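Putative glycoside hydrolase (Parabacteroides distasonis ATCC 8503, PDB 3GYC) probably hydrolyses glycosidic bonds in carbohydrates, as a TIM-barrel protein related to the cellulases. Local coordinates at residues I19-F24 / S113-L118; N78-G83 / L309-D314; T194-M199 / M206-S211. One frame throughout, in Å; residues are numbered along the deposited sequence.

Contact 1. Residues I19-F24 / S113-L118; sequences ITMWDF and SSWYRL. With EDO (1,2-ethanediol), chain F.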
loop_
_atom_site.group_PDB
_atom_site.type_symbol
_atom_site.label_atom_id
_atom_site.label_comp_id
_atom_site.label_asym_id
_atom_site.label_seq_id
_atom_site.Cartn_x
_atom_site.Cartn_y
_atom_site.Cartn_z
ATOM N N ILE A 19 -2.877 0.359 -10.090
ATOM C CA ILE A 19 -3.177 -0.300 -8.798
ATOM C C ILE A 19 -3.902 0.600 -7.810
ATOM O O ILE A 19 -3.795 1.819 -7.873
ATOM C CB ILE A 19 -1.837 -0.910 -8.186
ATOM C CG1 ILE A 19 -2.091 -1.857 -7.018
ATOM C CG2 ILE A 19 -0.815 0.179 -7.743
ATOM C CD1 ILE A 19 -0.813 -2.739 -6.657
ATOM N N THR A 20 -4.707 -0.007 -6.942
ATOM C CA THR A 20 -5.316 0.690 -5.844
ATOM C C THR A 20 -5.177 -0.138 -4.522
ATOM O O THR A 20 -5.250 -1.341 -4.560
ATOM C CB THR A 20 -6.792 0.976 -6.077
ATOM O OG1 THR A 20 -7.251 1.697 -4.955
ATOM C CG2 THR A 20 -7.653 -0.309 -6.158
HETATM N N MSE A 21 -4.928 0.558 -3.420
HETATM C CA MSE A 21 -4.899 -0.027 -2.083
HETATM C C MSE A 21 -6.323 -0.156 -1.530
HETATM O O MSE A 21 -7.017 0.872 -1.345
HETATM C CB MSE A 21 -4.120 0.863 -1.132
HETATM C CG MSE A 21 -4.133 0.329 0.283
HETATM SE SE MSE A 21 -3.602 1.677 1.505
HETATM C CE MSE A 21 -5.242 2.746 1.482
ATOM N N TRP A 22 -6.792 -1.402 -1.385
ATOM C CA TRP A 22 -8.046 -1.698 -0.682
ATOM C C TRP A 22 -7.793 -2.252 0.729
ATOM O O TRP A 22 -8.746 -2.623 1.445
ATOM C CB TRP A 22 -8.952 -2.578 -1.525
ATOM C CG TRP A 22 -9.732 -1.810 -2.592
ATOM C CD1 TRP A 22 -9.563 -0.514 -2.953
ATOM C CD2 TRP A 22 -10.719 -2.345 -3.521
ATOM N NE1 TRP A 22 -10.445 -0.164 -3.976
ATOM C CE2 TRP A 22 -11.173 -1.267 -4.319
ATOM C CE3 TRP A 22 -11.349 -3.572 -3.652
ATOM C CZ2 TRP A 22 -12.139 -1.419 -5.290
ATOM C CZ3 TRP A 22 -12.299 -3.714 -4.599
ATOM C CH2 TRP A 22 -12.687 -2.648 -5.418
ATOM N N ASP A 23 -6.511 -2.258 1.117
ATOM C CA ASP A 23 -6.051 -2.479 2.486
ATOM C C ASP A 23 -6.836 -3.593 3.221
ATOM O O ASP A 23 -6.908 -4.709 2.738
ATOM C CB ASP A 23 -6.061 -1.122 3.235
ATOM C CG ASP A 23 -7.441 -0.384 3.128
ATOM O OD1 ASP A 23 -7.671 0.300 2.090
ATOM O OD2 ASP A 23 -8.303 -0.541 4.035
ATOM N N PHE A 24 -7.403 -3.277 4.376
ATOM C CA PHE A 24 -8.240 -4.212 5.128
ATOM C C PHE A 24 -9.728 -3.840 4.951
ATOM O O PHE A 24 -10.616 -4.542 5.441
ATOM C CB PHE A 24 -7.786 -4.274 6.604
ATOM C CG PHE A 24 -7.345 -2.958 7.186
ATOM C CD1 PHE A 24 -8.260 -2.111 7.818
ATOM C CD2 PHE A 24 -6.016 -2.572 7.131
ATOM C CE1 PHE A 24 -7.813 -0.876 8.386
ATOM C CE2 PHE A 24 -5.586 -1.366 7.689
ATOM C CZ PHE A 24 -6.496 -0.526 8.308
ATOM N N SER A 113 -0.221 -7.674 1.286
ATOM C CA SER A 113 0.516 -7.016 2.343
ATOM C C SER A 113 -0.216 -7.345 3.642
ATOM O O SER A 113 -1.181 -8.120 3.642
ATOM C CB SER A 113 0.514 -5.488 2.086
ATOM O OG SER A 113 1.389 -4.817 2.971
ATOM N N SER A 114 0.201 -6.712 4.735
ATOM C CA SER A 114 -0.572 -6.772 5.990
ATOM C C SER A 114 -0.264 -5.603 6.891
ATOM O O SER A 114 0.869 -5.103 6.920
ATOM C CB SER A 114 -0.343 -8.065 6.781
ATOM O OG SER A 114 -1.390 -8.194 7.751
ATOM N N TRP A 115 -1.303 -5.168 7.584
ATOM C CA TRP A 115 -1.256 -4.175 8.644
ATOM C C TRP A 115 -1.356 -4.890 10.015
ATOM O O TRP A 115 -1.419 -4.237 11.051
ATOM C CB TRP A 115 -2.385 -3.159 8.477
ATOM C CG TRP A 115 -2.213 -2.216 7.353
ATOM C CD1 TRP A 115 -1.925 -0.881 7.436
ATOM C CD2 TRP A 115 -2.367 -2.506 5.930
ATOM N NE1 TRP A 115 -1.922 -0.333 6.148
ATOM C CE2 TRP A 115 -2.155 -1.306 5.228
ATOM C CE3 TRP A 115 -2.657 -3.668 5.201
ATOM C CZ2 TRP A 115 -2.204 -1.229 3.820
ATOM C CZ3 TRP A 115 -2.719 -3.594 3.834
ATOM C CH2 TRP A 115 -2.468 -2.379 3.150
ATOM N N TYR A 116 -1.381 -6.231 10.003
ATOM C CA TYR A 116 -1.435 -7.055 11.215
ATOM C C TYR A 116 -2.491 -6.541 12.220
ATOM O O TYR A 116 -2.174 -6.148 13.361
ATOM C CB TYR A 116 -0.027 -7.132 11.806
ATOM C CG TYR A 116 0.893 -7.822 10.854
ATOM C CD1 TYR A 116 0.949 -9.224 10.820
ATOM C CD2 TYR A 116 1.702 -7.107 9.979
ATOM C CE1 TYR A 116 1.769 -9.889 9.923
ATOM C CE2 TYR A 116 2.520 -7.763 9.063
ATOM C CZ TYR A 116 2.548 -9.155 9.040
ATOM O OH TYR A 116 3.348 -9.845 8.154
ATOM N N ARG A 117 -3.731 -6.523 11.750
ATOM C CA ARG A 117 -4.866 -6.027 12.501
ATOM C C ARG A 117 -4.925 -6.751 13.825
ATOM O O ARG A 117 -4.741 -7.960 13.875
ATOM C CB ARG A 117 -6.154 -6.208 11.717
ATOM C CG ARG A 117 -6.210 -5.323 10.470
ATOM C CD ARG A 117 -6.589 -3.862 10.813
ATOM N NE ARG A 117 -8.018 -3.787 11.140
ATOM C CZ ARG A 117 -8.522 -3.588 12.355
ATOM N NH1 ARG A 117 -7.738 -3.406 13.422
ATOM N NH2 ARG A 117 -9.827 -3.573 12.512
ATOM N N LEU A 118 -5.117 -5.992 14.885
ATOM C CA LEU A 118 -5.193 -6.574 16.230
ATOM C C LEU A 118 -6.556 -7.153 16.532
ATOM O O LEU A 118 -7.564 -6.426 16.592
ATOM C CB LEU A 118 -4.863 -5.565 17.315
ATOM C CG LEU A 118 -3.443 -5.016 17.377
ATOM C CD1 LEU A 118 -3.382 -3.911 18.436
ATOM C CD2 LEU A 118 -2.412 -6.138 17.656
HETATM C C1 EDO F . -2.840 -2.762 13.435
HETATM O O1 EDO F . -3.473 -2.831 12.137
HETATM C C2 EDO F . -3.849 -2.493 14.579
HETATM O O2 EDO F . -5.051 -3.297 14.496
#
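Phe24 and Trp115 form the aromatic pair, a T-shaped (edge-to-face) stack. The CD2-CE2 edge of the phenyl ring stands on the five-membered ring of the indole, with Phe24 CE2 3.5 Å from Trp115 CG and the planes 78° apart. A chi1 of 38° sets the phenyl group between its own backbone N and carbonyl carbon and turns it to this loop.

Two CH-pi contacts flank the stack. Asp23 CB lies over the six-membered ring of Trp115, 4.1 Å from its centroid, on the indole face that also takes the phenyl edge; the carboxylate is engaged outside the contact, OD2 hydrogen-bonded to Ser25 OG. Arg117 CD sits over the centre of the Phe24 ring, 3.7 Å from the centroid. Its guanidinium is far enough from the ring that any cation-pi attraction is weak; NE forms a salt bridge with Glu28 and NH1 hydrogen-bonds to Lys74 O.

Residues 17-23 are the first strand of the eight-stranded parallel barrel, and the loop 113-118 follows the third, so the contact lies at the C-terminal end of the barrel, where TIM-barrel enzymes carry their active sites.

The Met-aromatic contact is oblique: selenium SE of Met21, a selenomethionine, is 4.0 Å from Trp115 CZ2.

An ethanediol molecule, probably from the crystallisation liquor, bridges the loop through hydrogen bonds: O1 donates to Trp115 O (2.7 Å), while O2 accepts from Leu118 N (2.7 Å) and Arg117 NH1 (2.9 Å).

Contact 2. Residues N78-G83 / L309-D314; sequences NQQDWG and LVDYKD. With EDO (1,2-ethanediol), chain D.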
loop_
_atom_site.group_PDB
_atom_site.type_symbol
_atom_site.label_atom_id
_atom_site.label_comp_id
_atom_site.label_asym_id
_atom_site.label_seq_id
_atom_site.Cartn_x
_atom_site.Cartn_y
_atom_site.Cartn_z
ATOM N N ASN A 78 -10.998 5.873 14.788
ATOM C CA ASN A 78 -12.366 6.169 14.458
ATOM C C ASN A 78 -12.422 7.444 13.596
ATOM O O ASN A 78 -13.483 7.884 13.196
ATOM C CB ASN A 78 -13.255 6.224 15.707
ATOM C CG ASN A 78 -12.927 7.373 16.632
ATOM O OD1 ASN A 78 -12.276 8.345 16.270
ATOM N ND2 ASN A 78 -13.432 7.278 17.836
ATOM N N GLN A 79 -11.266 8.023 13.308
ATOM C CA GLN A 79 -11.210 9.258 12.522
ATOM C C GLN A 79 -11.048 9.053 11.017
ATOM O O GLN A 79 -11.287 9.981 10.249
ATOM C CB GLN A 79 -10.053 10.110 13.051
ATOM C CG GLN A 79 -10.317 10.547 14.426
ATOM C CD GLN A 79 -11.489 11.488 14.454
ATOM O OE1 GLN A 79 -11.483 12.491 13.748
ATOM N NE2 GLN A 79 -12.455 11.215 15.305
ATOM N N GLN A 80 -10.665 7.849 10.593
ATOM C CA GLN A 80 -10.479 7.569 9.145
ATOM C C GLN A 80 -11.498 6.597 8.602
ATOM O O GLN A 80 -12.094 5.820 9.372
ATOM C CB GLN A 80 -9.081 7.021 8.875
ATOM C CG GLN A 80 -7.980 7.769 9.500
ATOM C CD GLN A 80 -7.933 9.239 9.086
ATOM O OE1 GLN A 80 -8.375 9.590 8.007
ATOM N NE2 GLN A 80 -7.420 10.088 9.963
ATOM N N ASP A 81 -11.641 6.564 7.268
ATOM C CA ASP A 81 -12.615 5.663 6.610
ATOM C C ASP A 81 -12.029 4.378 5.956
ATOM O O ASP A 81 -12.685 3.734 5.134
ATOM C CB ASP A 81 -13.501 6.458 5.592
ATOM C CG ASP A 81 -14.564 7.360 6.295
ATOM O OD1 ASP A 81 -14.852 7.147 7.521
ATOM O OD2 ASP A 81 -15.094 8.281 5.613
ATOM N N TRP A 82 -10.792 4.032 6.297
ATOM C CA TRP A 82 -10.233 2.759 5.904
ATOM C C TRP A 82 -10.630 1.810 7.025
ATOM O O TRP A 82 -10.517 2.133 8.209
ATOM C CB TRP A 82 -8.734 2.769 5.786
ATOM C CG TRP A 82 -8.246 3.660 4.751
ATOM C CD1 TRP A 82 -8.363 3.497 3.399
ATOM C CD2 TRP A 82 -7.565 4.897 4.961
ATOM N NE1 TRP A 82 -7.782 4.569 2.753
ATOM C CE2 TRP A 82 -7.290 5.437 3.691
ATOM C CE3 TRP A 82 -7.140 5.599 6.103
ATOM C CZ2 TRP A 82 -6.585 6.622 3.524
ATOM C CZ3 TRP A 82 -6.453 6.793 5.927
ATOM C CH2 TRP A 82 -6.185 7.288 4.652
ATOM N N GLY A 83 -11.087 0.640 6.652
ATOM C CA GLY A 83 -11.464 -0.340 7.656
ATOM C C GLY A 83 -12.561 0.067 8.626
ATOM O O GLY A 83 -13.439 0.855 8.309
ATOM N N LEU A 309 -2.351 14.309 0.263
ATOM C CA LEU A 309 -2.563 14.255 1.693
ATOM C C LEU A 309 -2.577 12.801 2.100
ATOM O O LEU A 309 -3.035 11.928 1.344
ATOM C CB LEU A 309 -3.873 14.964 2.105
ATOM C CG LEU A 309 -3.706 16.401 2.605
ATOM C CD1 LEU A 309 -3.227 17.344 1.529
ATOM C CD2 LEU A 309 -4.994 16.933 3.242
ATOM N N VAL A 310 -2.089 12.527 3.305
ATOM C CA VAL A 310 -2.089 11.158 3.799
ATOM C C VAL A 310 -3.520 10.712 4.222
ATOM O O VAL A 310 -3.999 9.650 3.803
ATOM C CB VAL A 310 -1.089 10.978 4.980
ATOM C CG1 VAL A 310 -1.083 9.538 5.481
ATOM C CG2 VAL A 310 0.287 11.375 4.527
ATOM N N ASP A 311 -4.192 11.546 5.002
ATOM C CA ASP A 311 -5.545 11.260 5.525
ATOM C C ASP A 311 -6.549 12.265 4.944
ATOM O O ASP A 311 -6.301 13.473 4.910
ATOM C CB ASP A 311 -5.536 11.419 7.042
ATOM C CG ASP A 311 -4.644 10.405 7.751
ATOM O OD1 ASP A 311 -4.321 9.403 7.122
ATOM O OD2 ASP A 311 -4.316 10.614 8.968
ATOM N N TYR A 312 -7.671 11.766 4.459
ATOM C CA TYR A 312 -8.730 12.598 3.930
ATOM C C TYR A 312 -9.952 11.750 3.919
ATOM O O TYR A 312 -9.854 10.545 4.024
ATOM C CB TYR A 312 -8.439 13.033 2.479
ATOM C CG TYR A 312 -8.961 14.453 2.167
ATOM C CD1 TYR A 312 -8.445 15.557 2.845
ATOM C CD2 TYR A 312 -9.923 14.688 1.182
ATOM C CE1 TYR A 312 -8.838 16.884 2.549
ATOM C CE2 TYR A 312 -10.346 16.024 0.875
ATOM C CZ TYR A 312 -9.803 17.130 1.589
ATOM O OH TYR A 312 -10.175 18.458 1.303
ATOM N N LYS A 313 -11.109 12.370 3.827
ATOM C CA LYS A 313 -12.361 11.620 3.823
ATOM C C LYS A 313 -13.479 12.503 3.313
ATOM O O LYS A 313 -13.333 13.705 3.242
ATOM C CB LYS A 313 -12.722 11.130 5.243
ATOM C CG LYS A 313 -12.874 12.206 6.293
ATOM C CD LYS A 313 -12.903 11.594 7.706
ATOM C CE LYS A 313 -13.054 12.614 8.802
ATOM N NZ LYS A 313 -13.102 11.967 10.160
ATOM N N ASP A 314 -14.587 11.874 2.943
ATOM C CA ASP A 314 -15.812 12.590 2.625
ATOM C C ASP A 314 -16.271 13.285 3.911
ATOM O O ASP A 314 -16.487 12.631 4.927
ATOM C CB ASP A 314 -16.883 11.613 2.180
ATOM C CG ASP A 314 -16.576 10.967 0.842
ATOM O OD1 ASP A 314 -15.879 11.585 -0.010
ATOM O OD2 ASP A 314 -17.098 9.833 0.627
HETATM C C1 EDO D . -18.543 5.043 8.893
HETATM O O1 EDO D . -18.585 4.781 7.478
HETATM C C2 EDO D . -17.153 5.449 9.291
HETATM O O2 EDO D . -16.117 4.661 8.675
HETATM O O HOH W 1 -13.203 13.846 12.345
HETATM O O HOH W 2 -10.024 8.435 6.024
HETATM O O HOH W 3 -14.900 8.966 3.067
HETATM O O HOH W 4 -16.775 10.241 5.959
#
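Lys313 leaves its backbone with CG between N and the carbonyl carbon (chi1 58°) and then runs fully extended, which carries NZ across to the backbone carbonyl of Gln79. The hydrogen bond from Lys313 NZ to Gln79 O is 2.7 Å long, with the ammonium tilted 25° from the carbonyl plane. Gln79, bent at chi2, brings its own amide round to the same place: water 1 accepts from Lys313 NZ and donates to Gln79 OE1, so the ammonium is gripped by a carbonyl and a water. On the other end of that amide, NE2 donates to Asn78 OD1.

Gln80 and Asp311 cross at about a right angle, the amide and carboxylate planes 37° apart. Gln80 NE2 comes to 3.3 Å from Asp311 OD2, but at a poor angle for a hydrogen bond; the stronger partners are Tyr261 for Gln80 OE1 and Tyr251 for Asp311 OD2. Water 2 joins the two loops, donating to Gln80 OE1 and Tyr312 O and accepting from Asp81 N. The indole of Trp82 presents its edge, CH2 lying 3.3 Å from Val310 O and CZ3 3.6 Å from Asp311 OD1.

Asp81 OD2 packs beside Lys313 CB and takes two water protons, from waters 3 and 4, both 2.6 Å away; these lead to N and O of Asp314. Its OD1 accepts from an ethanediol that Arg29 also holds.

The two loops, 78-83 and 309-314, thus meet largely through polar and water-bridged contacts. Asp81 and Lys313 make no salt bridge, their charged atoms OD1 and NZ being 5.8 Å apart, although the carboxylate may still help to balance the lysine's charge through space.

Contact 3. Residues T194-M199 / M206-S211; sequences TSLEKM and MPFLYS
Helix residues 194-199 lie against the short strand 208-209 and its flanking residues, closest in backbone at Leu196 and Phe208, whose CA atoms are 6.9 Å apart. Phe208 is held between two selenomethionines: Met199 CB packs over one ring face, 3.7 Å from the centroid, and Met206 CG covers the opposite face near the rim. The Met199 chain, bent at chi2 (-55°) and chi3 (-59°), curls back so that its methyl also reaches the ring, with CE 3.4 Å from Phe208 CE1, while SE stands obliquely in a Met-aromatic contact. Leu196 touches both aromatic residues through one methyl: CD2 is 3.7 Å from Phe208 CB and 4.1 Å from Tyr210 CE1, its side chain running antiparallel to theirs.

The polar link is at the far end of Tyr210. Its OH donates to Ser195 OG over 2.6 Å, the serine oxygen lying in the plane of the phenol ring at its edge. Ser195 OG is in turn within hydrogen-bonding reach of the carbonyls of Trp191 and Met192, which must share its one proton, so this buried hydroxyl ties the residue just past the strand to the helix backbone. A phenylalanine in place of Tyr210 would probably keep the packing on Leu196 but leave Ser195 OG without its donor and the ring edge without its anchor to the helix.

Together, strand 153-157, helix 186-200 and strand 208-209 form a beta-alpha-beta crossover of the barrel, the two strands being parallel neighbours. Phe208 also touches Val156 of the adjoining strand, while Met199 reaches Leu141 and Tyr210 reaches Leu133 on helix 130-146, and Leu209 points away from the helix, touching Tyr155 and Glu232.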
loop_
_atom_site.group_PDB
_atom_site.type_symbol
_atom_site.label_atom_id
_atom_site.label_comp_id
_atom_site.label_asym_id
_atom_site.label_seq_id
_atom_site.Cartn_x
_atom_site.Cartn_y
_atom_site.Cartn_z
ATOM N N THR A 194 16.570 -12.541 6.609
ATOM C CA THR A 194 16.243 -13.905 7.067
ATOM C C THR A 194 14.837 -14.366 6.677
ATOM O O THR A 194 14.658 -15.543 6.304
ATOM C CB THR A 194 16.368 -14.039 8.599
ATOM O OG1 THR A 194 17.732 -13.825 8.977
ATOM C CG2 THR A 194 15.924 -15.424 9.075
ATOM N N SER A 195 13.847 -13.462 6.758
ATOM C CA SER A 195 12.464 -13.839 6.419
ATOM C C SER A 195 12.323 -14.150 4.949
ATOM O O SER A 195 11.730 -15.158 4.593
ATOM C CB SER A 195 11.448 -12.784 6.845
ATOM O OG SER A 195 11.752 -11.516 6.311
ATOM N N LEU A 196 12.889 -13.303 4.100
ATOM C CA LEU A 196 12.796 -13.524 2.675
ATOM C C LEU A 196 13.573 -14.751 2.191
ATOM O O LEU A 196 13.161 -15.385 1.219
ATOM C CB LEU A 196 13.154 -12.261 1.883
ATOM C CG LEU A 196 12.263 -11.070 2.238
ATOM C CD1 LEU A 196 12.550 -9.936 1.296
ATOM C CD2 LEU A 196 10.768 -11.426 2.231
ATOM N N GLU A 197 14.659 -15.117 2.873
ATOM C CA GLU A 197 15.373 -16.342 2.520
ATOM C C GLU A 197 14.461 -17.536 2.741
ATOM O O GLU A 197 14.380 -18.422 1.892
ATOM C CB GLU A 197 16.665 -16.490 3.332
ATOM C CG GLU A 197 17.748 -15.543 2.865
ATOM C CD GLU A 197 18.991 -15.532 3.757
ATOM O OE1 GLU A 197 18.883 -15.728 5.005
ATOM O OE2 GLU A 197 20.085 -15.297 3.188
ATOM N N LYS A 198 13.754 -17.540 3.863
ATOM C CA LYS A 198 12.846 -18.632 4.192
ATOM C C LYS A 198 11.736 -18.678 3.102
ATOM O O LYS A 198 11.354 -19.751 2.646
ATOM C CB LYS A 198 12.268 -18.439 5.610
ATOM C CG LYS A 198 12.286 -19.693 6.527
HETATM N N MSE A 199 11.239 -17.520 2.669
HETATM C CA MSE A 199 10.161 -17.484 1.648
HETATM C C MSE A 199 10.613 -18.117 0.340
HETATM O O MSE A 199 9.914 -18.948 -0.245
HETATM C CB MSE A 199 9.720 -16.051 1.368
HETATM C CG MSE A 199 9.139 -15.286 2.566
HETATM SE SE MSE A 199 7.668 -16.175 3.408
HETATM C CE MSE A 199 6.463 -16.250 1.854
HETATM N N MSE A 206 8.554 -15.815 -6.697
HETATM C CA MSE A 206 7.580 -14.798 -6.253
HETATM C C MSE A 206 8.350 -13.502 -5.856
HETATM O O MSE A 206 9.365 -13.580 -5.201
HETATM C CB MSE A 206 6.724 -15.344 -5.090
HETATM C CG MSE A 206 5.712 -14.375 -4.509
HETATM SE SE MSE A 206 4.254 -13.970 -5.732
HETATM C CE MSE A 206 3.121 -15.561 -5.453
ATOM N N PRO A 207 7.894 -12.322 -6.318
ATOM C CA PRO A 207 8.539 -11.086 -5.882
ATOM C C PRO A 207 8.173 -10.788 -4.437
ATOM O O PRO A 207 6.988 -10.671 -4.105
ATOM C CB PRO A 207 7.980 -10.012 -6.817
ATOM C CG PRO A 207 7.310 -10.731 -7.905
ATOM C CD PRO A 207 6.987 -12.115 -7.453
ATOM N N PHE A 208 9.182 -10.688 -3.586
ATOM C CA PHE A 208 9.008 -10.389 -2.165
ATOM C C PHE A 208 9.662 -9.085 -1.787
ATOM O O PHE A 208 10.717 -8.726 -2.308
ATOM C CB PHE A 208 9.629 -11.481 -1.301
ATOM C CG PHE A 208 8.893 -12.802 -1.357
ATOM C CD1 PHE A 208 7.651 -12.945 -0.736
ATOM C CD2 PHE A 208 9.452 -13.894 -1.970
ATOM C CE1 PHE A 208 6.963 -14.159 -0.760
ATOM C CE2 PHE A 208 8.770 -15.099 -2.013
ATOM C CZ PHE A 208 7.506 -15.216 -1.412
ATOM N N LEU A 209 9.056 -8.400 -0.829
ATOM C CA LEU A 209 9.578 -7.138 -0.316
ATOM C C LEU A 209 8.963 -6.818 1.038
ATOM O O LEU A 209 8.165 -7.590 1.545
ATOM C CB LEU A 209 9.178 -5.999 -1.268
ATOM C CG LEU A 209 7.693 -5.599 -1.231
ATOM C CD1 LEU A 209 7.544 -4.127 -1.547
ATOM C CD2 LEU A 209 6.859 -6.520 -2.137
ATOM N N TYR A 210 9.379 -5.681 1.607
ATOM C CA TYR A 210 8.723 -5.036 2.732
ATOM C C TYR A 210 8.517 -3.599 2.246
ATOM O O TYR A 210 9.408 -3.047 1.570
ATOM C CB TYR A 210 9.557 -5.014 3.986
ATOM C CG TYR A 210 9.653 -6.286 4.805
ATOM C CD1 TYR A 210 10.345 -7.388 4.352
ATOM C CD2 TYR A 210 9.141 -6.333 6.105
ATOM C CE1 TYR A 210 10.497 -8.540 5.149
ATOM C CE2 TYR A 210 9.281 -7.461 6.896
ATOM C CZ TYR A 210 9.961 -8.555 6.423
ATOM O OH TYR A 210 10.091 -9.666 7.206
ATOM N N SER A 211 7.361 -2.992 2.543
ATOM C CA SER A 211 7.072 -1.635 2.075
ATOM C C SER A 211 7.455 -0.589 3.121
ATOM O O SER A 211 7.332 -0.816 4.317
ATOM C CB SER A 211 5.608 -1.471 1.669
ATOM O OG SER A 211 4.704 -1.694 2.732
#

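From the N terminus, strand 17-23 leads into contact 1, which closes an 88-residue loop with the segment after strand 109-113. Residues 78-83 lie inside that loop, yet pair with 309-314 beyond it, so contacts 1 and 2 cross along the chain. They also touch in space: Met21 and Asp23 pack against Trp82, and Phe24 against Gly83, joining the first strand to the loop after strand 71-73. Contact 3 follows contact 1 and is nested within the long loop closed by contact 2, though it closes only a six-residue connection between its segments on helix 186-200 and at strand 208-209. Its centre is about 30 Å from that of contact 2, across the chain's centre.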